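Local coordinates for protein transketolase (Campylobacter jejuni, PDB 3M34) that is a transketolase, a two-subunit enzyme of the thiamine diphosphate-dependent family, built from several domains and carrying bound thiamine diphosphate, at residues H395-I400 with S414-I419. Residues are numbered along the deposited sequence; the frame is centred on the assembly and turned at random.
Sequences HAMAAI and SATFFI
M397, modelled as selenomethionine, lies against the side chain of S414 and the backbone of A415, and the pair of segments illustrates how a long, flexible side chain can join a helix to a strand of a parallel sheet with no hydrogen bond between residues 395-400 and 414-419. Its first two torsions are extended, carrying the chain out from the helix, and the bend at chi3 (72°) turns CE toward the T416 end of the strand. Three successive atoms do the touching. CG of M397 passes 3.7 Å from S414 OG. Next, M397 SE sits 3.7 Å from A415 N. The terminal M397 CE approaches A415 O to 3.4 Å. On the strand, S414 and T416 direct their CB atoms toward the helix while A415 turns its methyl away, which leaves peptide atoms for the selenium and methyl to rest on.

The S414 hydroxyl, through OG, also lies 3.9 Å from A398 CA, but its polar partners are H438 and N401, the latter further along helix 394-407. Beyond, L424 of helix 421-434 packs on both M397 and A398, and F390 on M397.

The segment axes run nearly antiparallel (156°), as expected where helix 394-407 forms the crossover of a beta-alpha-beta unit leading from strand 387-389 to strand 411-417. The side chain of T416 is about 5 Å from bound thiamine diphosphate. The chemistry is therefore divided: the thioether end (selenium in this model) and its methyl give dispersion contacts over a buried backbone, while hydrogen bonds to H438 and N401 satisfy the buried serine hydroxyl and link strand to helix.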
loop_
_atom_site.group_PDB
_atom_site.type_symbol
_atom_site.label_atom_id
_atom_site.label_comp_id
_atom_site.label_asym_id
_atom_site.label_seq_id
_atom_site.Cartn_x
_atom_site.Cartn_y
_atom_site.Cartn_z
ATOM N N HIS A 395 -1.140 5.899 4.813
ATOM C CA HIS A 395 -1.920 6.039 3.578
ATOM C C HIS A 395 -2.777 7.304 3.624
ATOM O O HIS A 395 -2.725 8.162 2.727
ATOM C CB HIS A 395 -2.753 4.800 3.367
ATOM C CG HIS A 395 -3.198 4.544 1.975
ATOM N ND1 HIS A 395 -2.875 5.307 0.857
ATOM C CD2 HIS A 395 -3.961 3.514 1.535
ATOM C CE1 HIS A 395 -3.438 4.730 -0.203
ATOM N NE2 HIS A 395 -4.064 3.636 0.188
ATOM N N ALA A 396 -3.555 7.465 4.679
ATOM C CA ALA A 396 -4.352 8.668 4.800
ATOM C C ALA A 396 -3.508 9.908 4.913
ATOM O O ALA A 396 -3.860 10.927 4.336
ATOM C CB ALA A 396 -5.306 8.559 6.009
HETATM N N MSE A 397 -2.338 9.853 5.557
HETATM C CA MSE A 397 -1.426 11.005 5.541
HETATM C C MSE A 397 -1.148 11.453 4.134
HETATM O O MSE A 397 -1.239 12.652 3.829
HETATM C CB MSE A 397 -0.080 10.705 6.231
HETATM C CG MSE A 397 1.054 11.716 5.990
HETATM SE SE MSE A 397 2.586 11.242 7.071
HETATM C CE MSE A 397 3.099 9.607 5.960
ATOM N N ALA A 398 -0.727 10.543 3.259
ATOM C CA ALA A 398 -0.405 10.954 1.902
ATOM C C ALA A 398 -1.619 11.474 1.123
ATOM O O ALA A 398 -1.481 12.467 0.422
ATOM C CB ALA A 398 0.262 9.776 1.128
ATOM N N ALA A 399 -2.792 10.885 1.299
ATOM C CA ALA A 399 -3.981 11.314 0.561
ATOM C C ALA A 399 -4.433 12.686 1.107
ATOM O O ALA A 399 -4.903 13.559 0.364
ATOM C CB ALA A 399 -5.087 10.267 0.669
ATOM N N ILE A 400 -4.332 12.842 2.402
ATOM C CA ILE A 400 -4.564 14.189 3.032
ATOM C C ILE A 400 -3.650 15.269 2.491
ATOM O O ILE A 400 -4.102 16.352 2.103
ATOM C CB ILE A 400 -4.515 14.095 4.582
ATOM C CG1 ILE A 400 -5.744 13.436 5.107
ATOM C CG2 ILE A 400 -4.319 15.460 5.217
ATOM C CD1 ILE A 400 -5.664 12.959 6.585
ATOM N N SER A 414 4.989 14.696 3.713
ATOM C CA SER A 414 4.580 13.465 4.345
ATOM C C SER A 414 5.849 12.669 4.664
ATOM O O SER A 414 6.738 12.547 3.815
ATOM C CB SER A 414 3.778 12.582 3.400
ATOM O OG SER A 414 2.578 13.205 3.022
ATOM N N ALA A 415 5.922 12.132 5.859
ATOM C CA ALA A 415 7.153 11.448 6.303
ATOM C C ALA A 415 6.868 10.106 6.969
ATOM O O ALA A 415 5.957 9.957 7.797
ATOM C CB ALA A 415 7.959 12.346 7.278
ATOM N N THR A 416 7.700 9.126 6.623
ATOM C CA THR A 416 7.719 7.869 7.325
ATOM C C THR A 416 9.079 7.178 7.037
ATOM O O THR A 416 9.890 7.695 6.299
ATOM C CB THR A 416 6.511 6.923 6.966
ATOM O OG1 THR A 416 6.521 5.718 7.795
ATOM C CG2 THR A 416 6.395 6.645 5.446
ATOM N N PHE A 417 9.245 5.972 7.575
ATOM C CA PHE A 417 10.388 5.112 7.153
ATOM C C PHE A 417 10.161 4.649 5.717
ATOM O O PHE A 417 9.039 4.373 5.260
ATOM C CB PHE A 417 10.540 3.830 7.995
ATOM C CG PHE A 417 10.879 4.041 9.473
ATOM C CD1 PHE A 417 11.649 5.128 9.903
ATOM C CD2 PHE A 417 10.427 3.119 10.425
ATOM C CE1 PHE A 417 11.964 5.288 11.245
ATOM C CE2 PHE A 417 10.729 3.276 11.791
ATOM C CZ PHE A 417 11.526 4.373 12.188
ATOM N N PHE A 418 11.251 4.535 4.970
ATOM C CA PHE A 418 11.140 4.189 3.572
ATOM C C PHE A 418 10.442 2.845 3.382
ATOM O O PHE A 418 9.690 2.696 2.442
ATOM C CB PHE A 418 12.541 4.158 2.953
ATOM C CG PHE A 418 12.626 4.049 1.446
ATOM C CD1 PHE A 418 11.674 4.568 0.585
ATOM C CD2 PHE A 418 13.758 3.488 0.862
ATOM C CE1 PHE A 418 11.830 4.517 -0.771
ATOM C CE2 PHE A 418 13.922 3.480 -0.476
ATOM C CZ PHE A 418 12.958 3.962 -1.312
ATOM N N ILE A 419 10.657 1.873 4.282
ATOM C CA ILE A 419 9.942 0.578 4.154
ATOM C C ILE A 419 8.422 0.784 4.147
ATOM O O ILE A 419 7.700 0.099 3.417
ATOM C CB ILE A 419 10.397 -0.463 5.206
ATOM C CG1 ILE A 419 9.797 -1.842 4.895
ATOM C CG2 ILE A 419 10.124 0.001 6.581
ATOM C CD1 ILE A 419 9.982 -2.297 3.460
#